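Side-chain contacts in protein A49R (Vaccinia virus, PDB 4D5T), which inhibits host NF-kappa-B activation by binding host BTRC, so that the inhibitor NFKBIA is less ubiquitinated and p65 stays in the cytoplasm: residues Thr68-Ile71 with Asn72-Asp76; Glu78-Asp81 with Cys82-Lys86; Asn97-Asp100 with Ala101-Leu105. All blocks are in the same frame, centred on the assembly; numbering follows the deposited sequence.

Contact 1: residues Thr68-Ile71 with Asn72-Asp76; sequences TELI and NSLDD
Leu70 and Ser73 meet at a carbonyl oxygen that two donors grip. Ser73 OG reaches Leu70 O in the carbonyl plane, on a lone pair; the modelled 2.5 Å is short for such a bond, and its exact length is doubtful. The torsion that places OG between its own backbone N and carbonyl carbon (chi1 75°) folds the hydroxyl back onto this oxygen. Ser73 N is the second donor, 3.0 Å from Leu70 O and well above the carbonyl plane, whereas its bond to Glu69 O is weak. Serine suits the end of a helix, where a short hydroxyl can return to a carbonyl of the preceding turn. Leu74 N likewise donates to Ile71 O over 3.0 Å, so the last turn narrows to 3-10-type bonding. These bonds, with buried Ile71 resting on Phe114 of helix 112-126, are the tight part. The leucine contact is modest: Leu74 CD1 lies 4.2 Å from Leu70 CD2 and 4.1 Å from Ile71 CA.

The opposite character belongs to exposed Asn72. Its backbone N still makes a regular helical bond to Thr68 O, while a water bridges its side chain to the same carbonyl, 2.9 Å from Thr68 O and 2.8 Å from Asn72 OD1. The carboxylate of Glu69 approaches only to 4.1 Å between its OE2 and Asn72 ND2, with the two planes turned 79° apart, a loose neighbourhood of polar groups.

Farther on, Asp75 caps the backbone N of Glu78, and Glu78 OE1 accepts from Asp75 N. The whole is a helix C-terminal turn running directly into a capping box at the N terminus of helix 76-87.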
loop_
_atom_site.group_PDB
_atom_site.type_symbol
_atom_site.label_atom_id
_atom_site.label_comp_id
_atom_site.label_asym_id
_atom_site.label_seq_id
_atom_site.Cartn_x
_atom_site.Cartn_y
_atom_site.Cartn_z
ATOM N N THR A 68 9.645 0.766 -12.033
ATOM C CA THR A 68 10.868 1.531 -11.867
ATOM C C THR A 68 11.357 2.154 -13.163
ATOM O O THR A 68 11.706 3.330 -13.190
ATOM C CB THR A 68 12.003 0.597 -11.373
ATOM O OG1 THR A 68 11.717 0.167 -10.043
ATOM C CG2 THR A 68 13.388 1.259 -11.407
ATOM N N GLU A 69 11.386 1.345 -14.219
ATOM C CA GLU A 69 11.738 1.815 -15.562
ATOM C C GLU A 69 10.699 2.841 -16.024
ATOM O O GLU A 69 11.019 3.936 -16.474
ATOM C CB GLU A 69 11.792 0.633 -16.581
ATOM C CG GLU A 69 13.054 -0.225 -16.638
ATOM C CD GLU A 69 14.338 0.553 -16.547
ATOM O OE1 GLU A 69 14.738 1.170 -17.551
ATOM O OE2 GLU A 69 14.935 0.539 -15.444
ATOM N N LEU A 70 9.434 2.526 -15.823
ATOM C CA LEU A 70 8.380 3.464 -16.207
ATOM C C LEU A 70 8.515 4.823 -15.465
ATOM O O LEU A 70 8.510 5.901 -16.090
ATOM C CB LEU A 70 6.996 2.852 -15.947
ATOM C CG LEU A 70 5.766 3.629 -16.396
ATOM C CD1 LEU A 70 4.564 2.711 -16.615
ATOM C CD2 LEU A 70 5.362 4.654 -15.353
ATOM N N ILE A 71 8.662 4.765 -14.162
ATOM C CA ILE A 71 8.782 5.970 -13.348
ATOM C C ILE A 71 10.026 6.786 -13.697
ATOM O O ILE A 71 9.952 8.010 -13.712
ATOM C CB ILE A 71 8.720 5.609 -11.851
ATOM C CG1 ILE A 71 7.263 5.353 -11.457
ATOM C CG2 ILE A 71 9.246 6.737 -10.997
ATOM C CD1 ILE A 71 7.122 4.420 -10.310
ATOM N N ASN A 72 11.120 6.103 -14.038
ATOM C CA ASN A 72 12.318 6.761 -14.595
ATOM C C ASN A 72 12.092 7.565 -15.852
ATOM O O ASN A 72 12.826 8.500 -16.110
ATOM C CB ASN A 72 13.393 5.754 -14.989
ATOM C CG ASN A 72 14.254 5.343 -13.831
ATOM O OD1 ASN A 72 14.061 5.822 -12.704
ATOM N ND2 ASN A 72 15.183 4.423 -14.086
ATOM N N SER A 73 11.131 7.164 -16.669
ATOM C CA SER A 73 10.828 7.881 -17.902
ATOM C C SER A 73 9.961 9.120 -17.629
ATOM O O SER A 73 9.772 9.925 -18.511
ATOM C CB SER A 73 10.113 6.945 -18.871
ATOM O OG SER A 73 8.759 6.727 -18.488
ATOM N N LEU A 74 9.454 9.306 -16.415
ATOM C CA LEU A 74 8.553 10.430 -16.150
ATOM C C LEU A 74 9.281 11.693 -15.755
ATOM O O LEU A 74 10.330 11.638 -15.128
ATOM C CB LEU A 74 7.581 10.079 -15.048
ATOM C CG LEU A 74 6.696 8.849 -15.283
ATOM C CD1 LEU A 74 5.748 8.659 -14.103
ATOM C CD2 LEU A 74 5.930 8.932 -16.586
ATOM N N ASP A 75 8.713 12.834 -16.109
ATOM C CA ASP A 75 9.254 14.121 -15.623
ATOM C C ASP A 75 8.525 14.587 -14.354
ATOM O O ASP A 75 7.587 13.939 -13.868
ATOM C CB ASP A 75 9.241 15.202 -16.719
ATOM C CG ASP A 75 7.849 15.550 -17.204
ATOM O OD1 ASP A 75 6.855 15.464 -16.442
ATOM O OD2 ASP A 75 7.736 15.919 -18.374
ATOM N N ASP A 76 8.998 15.691 -13.784
ATOM C CA ASP A 76 8.465 16.124 -12.505
ATOM C C ASP A 76 6.993 16.464 -12.572
ATOM O O ASP A 76 6.267 16.219 -11.603
ATOM C CB ASP A 76 9.261 17.286 -11.921
ATOM C CG ASP A 76 10.381 16.799 -11.029
ATOM O OD1 ASP A 76 10.104 16.313 -9.870
ATOM O OD2 ASP A 76 11.524 16.865 -11.524
HETATM O O HOH W 1 12.302 4.809 -10.817
#

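Contact 2: residues Glu78-Asp81 with Cys82-Lys86; sequences EIID and CIVNK
Ile83 N donates to Ile79 O at 2.9 Å, a nearly straight bond (169° at the hydrogen) with the donor tilted only modestly from the carbonyl plane. Ile83 CG1 lies against the same oxygen, 3.4 Å from Ile79 O. The flanking turns follow the same pattern, Cys82 N bonding to Glu78 O, Val84 N to Ile80 O and Asn85 N to Asp81 O, as expected of a regular alpha helix.

The side chains pair four residues apart. Ile83 CD1 comes back along the helix to touch Ile79 CG2 at 3.8 Å. CG1 of Ile83 stands anti to its carbonyl carbon (chi1 -72°), which aims this branch at the preceding turn, and the extended outer torsion (chi2 169°) carries the methyl onward; the two side chains cross obliquely. Isoleucine fits here because a single branch can both cover a carbonyl of the turn before and reach the neighbouring side chain. This pair faces helix 112-126: Ile79 touches Phe114 and Tyr118, and Ile83 also meets Tyr118.

Ile80 and Val84, both exposed, fit more loosely, although Ile80 still touches Tyr118. Ile80 CG2 and Val84 CG2 stand 4.3 Å apart, and the same Val84 methyl lies 3.4 Å from Ile80 O, again one branch doing both jobs. Asp81 and Asn85 are exposed too, as befits polar side chains. Partly exposed Lys86 sends its ammonium to Asp100 of helix 95-109 in a salt bridge. Across this contact, then, cohesion comes from main-chain hydrogen bonds and branched aliphatic groups, while two charged residues work at its ends: Glu78 accepts from Asp75 N at the start of the helix, and Lys86 ties the other end to helix 95-109.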
loop_
_atom_site.group_PDB
_atom_site.type_symbol
_atom_site.label_atom_id
_atom_site.label_comp_id
_atom_site.label_asym_id
_atom_site.label_seq_id
_atom_site.Cartn_x
_atom_site.Cartn_y
_atom_site.Cartn_z
ATOM N N GLU A 78 4.662 15.108 -14.558
ATOM C CA GLU A 78 3.955 13.837 -14.563
ATOM C C GLU A 78 3.921 13.195 -13.194
ATOM O O GLU A 78 2.912 12.578 -12.813
ATOM C CB GLU A 78 4.613 12.886 -15.575
ATOM C CG GLU A 78 4.349 13.308 -16.986
ATOM C CD GLU A 78 5.195 12.563 -18.017
ATOM O OE1 GLU A 78 6.412 12.349 -17.792
ATOM O OE2 GLU A 78 4.635 12.261 -19.080
ATOM N N ILE A 79 5.014 13.300 -12.435
ATOM C CA ILE A 79 5.024 12.728 -11.073
ATOM C C ILE A 79 4.071 13.480 -10.151
ATOM O O ILE A 79 3.382 12.901 -9.334
ATOM C CB ILE A 79 6.441 12.756 -10.443
ATOM C CG1 ILE A 79 7.276 11.661 -11.048
ATOM C CG2 ILE A 79 6.392 12.465 -8.941
ATOM C CD1 ILE A 79 6.785 10.245 -10.768
ATOM N N ILE A 80 4.065 14.812 -10.268
ATOM C CA ILE A 80 3.126 15.624 -9.466
ATOM C C ILE A 80 1.718 15.251 -9.777
ATOM O O ILE A 80 0.902 15.072 -8.881
ATOM C CB ILE A 80 3.328 17.120 -9.727
ATOM C CG1 ILE A 80 4.659 17.564 -9.106
ATOM C CG2 ILE A 80 2.210 17.912 -9.109
ATOM C CD1 ILE A 80 5.144 18.940 -9.548
ATOM N N ASP A 81 1.434 15.103 -11.054
ATOM C CA ASP A 81 0.097 14.673 -11.459
ATOM C C ASP A 81 -0.261 13.321 -10.847
ATOM O O ASP A 81 -1.338 13.125 -10.341
ATOM C CB ASP A 81 0.031 14.532 -12.953
ATOM C CG ASP A 81 -1.402 14.255 -13.449
ATOM O OD1 ASP A 81 -2.222 15.179 -13.502
ATOM O OD2 ASP A 81 -1.678 13.111 -13.835
ATOM N N CYS A 82 0.682 12.339 -10.943
ATOM C CA CYS A 82 0.459 11.038 -10.314
ATOM C C CYS A 82 0.192 11.099 -8.806
ATOM O O CYS A 82 -0.810 10.540 -8.304
ATOM C CB CYS A 82 1.642 10.190 -10.546
ATOM S SG CYS A 82 1.503 8.591 -9.813
ATOM N N ILE A 83 1.030 11.844 -8.106
ATOM C CA ILE A 83 0.878 12.012 -6.628
ATOM C C ILE A 83 -0.425 12.597 -6.246
ATOM O O ILE A 83 -1.187 12.009 -5.462
ATOM C CB ILE A 83 1.983 12.886 -6.014
ATOM C CG1 ILE A 83 3.262 12.085 -6.026
ATOM C CG2 ILE A 83 1.595 13.297 -4.582
ATOM C CD1 ILE A 83 4.491 12.898 -5.691
ATOM N N VAL A 84 -0.782 13.706 -6.879
ATOM C CA VAL A 84 -2.061 14.333 -6.584
ATOM C C VAL A 84 -3.217 13.440 -6.920
ATOM O O VAL A 84 -4.164 13.341 -6.137
ATOM C CB VAL A 84 -2.178 15.721 -7.254
ATOM C CG1 VAL A 84 -3.506 16.343 -7.036
ATOM C CG2 VAL A 84 -1.100 16.665 -6.710
ATOM N N ASN A 85 -3.185 12.811 -8.101
ATOM C CA ASN A 85 -4.266 11.868 -8.519
ATOM C C ASN A 85 -4.430 10.730 -7.527
ATOM O O ASN A 85 -5.514 10.459 -7.096
ATOM C CB ASN A 85 -3.928 11.314 -9.924
ATOM C CG ASN A 85 -4.929 10.270 -10.436
ATOM O OD1 ASN A 85 -5.018 9.163 -9.946
ATOM N ND2 ASN A 85 -5.642 10.617 -11.468
ATOM N N LYS A 86 -3.341 10.063 -7.150
ATOM C CA LYS A 86 -3.472 8.870 -6.290
ATOM C C LYS A 86 -3.863 9.261 -4.842
ATOM O O LYS A 86 -4.671 8.589 -4.206
ATOM C CB LYS A 86 -2.188 8.101 -6.225
ATOM C CG LYS A 86 -1.706 7.439 -7.527
ATOM C CD LYS A 86 -2.689 6.519 -8.180
ATOM C CE LYS A 86 -2.035 5.772 -9.320
ATOM N NZ LYS A 86 -3.013 4.875 -9.976
#

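Contact 3: residues Asn97-Asp100 with Ala101-Leu105; sequences NIVD and AIITL
Ile98 and Ile102 form one apolar step on helix 95-109, which lies close to the centre of the chain, consistent with the central hydrophobic helix of a Bcl-2 fold. Ile102 CD1 reaches back one turn to Ile98 CG2 at 3.9 Å. The second apolar pair differs in bearing: Val99 and Ile103 lie side by side and point the same way, with Val99 CG1 4.0 Å from Ile103 CD1. Branched side chains suit this buried face, where Ile102 meets helix 29-40 and Ile103 helix 49-61. Small Ala101 probably permits the close approach of helix 76-87, whose Lys86 O lies 3.4 Å from Ala101 CB.

The main chain supplies ordinary helical hydrogen bonds, Ala101 N to Asn97 O, Ile102 N to Ile98 O and Ile103 N to Val99 O.

Polar side chains gather on the less buried flank. The carboxylate of Asp100 is engaged outward, by helix 76-87, and Thr104 turns its hydroxyl back to the main chain instead. Asp100 O is thereby held twice, by Thr104 N at 2.8 Å and by Thr104 OG1, also at 2.8 Å, arriving from opposite faces of the carbonyl plane.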
loop_
_atom_site.group_PDB
_atom_site.type_symbol
_atom_site.label_atom_id
_atom_site.label_comp_id
_atom_site.label_asym_id
_atom_site.label_seq_id
_atom_site.Cartn_x
_atom_site.Cartn_y
_atom_site.Cartn_z
ATOM N N ASN A 97 -8.534 1.299 -4.535
ATOM C CA ASN A 97 -7.813 2.544 -4.966
ATOM C C ASN A 97 -6.836 3.042 -3.973
ATOM O O ASN A 97 -5.775 3.601 -4.343
ATOM C CB ASN A 97 -8.810 3.647 -5.407
ATOM C CG ASN A 97 -9.548 3.276 -6.686
ATOM O OD1 ASN A 97 -9.128 2.410 -7.404
ATOM N ND2 ASN A 97 -10.608 3.969 -6.981
ATOM N N ILE A 98 -7.179 2.896 -2.694
ATOM C CA ILE A 98 -6.263 3.217 -1.621
ATOM C C ILE A 98 -5.004 2.337 -1.614
ATOM O O ILE A 98 -3.873 2.850 -1.494
ATOM C CB ILE A 98 -6.997 3.153 -0.255
ATOM C CG1 ILE A 98 -7.902 4.381 -0.134
ATOM C CG2 ILE A 98 -5.991 3.101 0.914
ATOM C CD1 ILE A 98 -8.912 4.279 0.957
ATOM N N VAL A 99 -5.195 1.044 -1.823
ATOM C CA VAL A 99 -4.100 0.111 -1.877
ATOM C C VAL A 99 -3.220 0.402 -3.102
ATOM O O VAL A 99 -1.969 0.490 -3.019
ATOM C CB VAL A 99 -4.592 -1.340 -1.835
ATOM C CG1 VAL A 99 -3.444 -2.321 -2.156
ATOM C CG2 VAL A 99 -5.123 -1.631 -0.484
ATOM N N ASP A 100 -3.866 0.670 -4.223
ATOM C CA ASP A 100 -3.127 1.112 -5.436
ATOM C C ASP A 100 -2.331 2.393 -5.189
ATOM O O ASP A 100 -1.165 2.504 -5.633
ATOM C CB ASP A 100 -4.159 1.309 -6.588
ATOM C CG ASP A 100 -3.518 1.814 -7.891
ATOM O OD1 ASP A 100 -2.723 1.098 -8.487
ATOM O OD2 ASP A 100 -3.776 2.946 -8.274
ATOM N N ALA A 101 -2.928 3.381 -4.494
ATOM C CA ALA A 101 -2.241 4.590 -4.195
ATOM C C ALA A 101 -1.004 4.349 -3.356
ATOM O O ALA A 101 0.077 4.881 -3.685
ATOM C CB ALA A 101 -3.161 5.614 -3.506
ATOM N N ILE A 102 -1.122 3.559 -2.285
ATOM C CA ILE A 102 -0.011 3.283 -1.427
ATOM C C ILE A 102 1.138 2.585 -2.181
ATOM O O ILE A 102 2.275 2.977 -2.021
ATOM C CB ILE A 102 -0.457 2.431 -0.203
ATOM C CG1 ILE A 102 -1.339 3.301 0.735
ATOM C CG2 ILE A 102 0.706 1.954 0.585
ATOM C CD1 ILE A 102 -2.188 2.496 1.708
ATOM N N ILE A 103 0.798 1.583 -2.984
ATOM C CA ILE A 103 1.802 0.846 -3.734
ATOM C C ILE A 103 2.442 1.721 -4.786
ATOM O O ILE A 103 3.669 1.702 -4.944
ATOM C CB ILE A 103 1.167 -0.410 -4.315
ATOM C CG1 ILE A 103 1.008 -1.401 -3.154
ATOM C CG2 ILE A 103 1.994 -0.961 -5.453
ATOM C CD1 ILE A 103 0.276 -2.642 -3.545
ATOM N N THR A 104 1.648 2.565 -5.438
ATOM C CA THR A 104 2.207 3.522 -6.427
ATOM C C THR A 104 3.186 4.498 -5.758
ATOM O O THR A 104 4.292 4.766 -6.297
ATOM C CB THR A 104 1.094 4.328 -7.115
ATOM O OG1 THR A 104 0.275 3.432 -7.874
ATOM C CG2 THR A 104 1.705 5.352 -8.087
ATOM N N LEU A 105 2.830 4.997 -4.584
ATOM C CA LEU A 105 3.701 5.904 -3.855
ATOM C C LEU A 105 5.016 5.178 -3.497
ATOM O O LEU A 105 6.104 5.780 -3.515
ATOM C CB LEU A 105 3.014 6.508 -2.605
ATOM C CG LEU A 105 1.854 7.458 -3.002
ATOM C CD1 LEU A 105 1.090 7.892 -1.776
ATOM C CD2 LEU A 105 2.239 8.670 -3.761
#

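In the fold
The three contacts follow one another along the chain, from the end of helix 64-72 (contact 1) through helix 76-87 (contact 2) to helix 95-109 (contact 3). The centres of contacts 1 and 2 are about 12 Å apart, and Leu74 CD1 packs on Ile79 CD1 at 3.8 Å. Contacts 2 and 3 are also about 12 Å apart between centres and are joined by the salt bridge from Lys86 NZ to Asp100 OD2, 2.7 Å. Contacts 1 and 3 do not touch. Contact 3 is centred about 5 Å from the chain's centre, against 19 and 16 Å for contacts 1 and 2, so helix 76-87 links a surface turn to the core of this all-helical, Bcl-2-like protein.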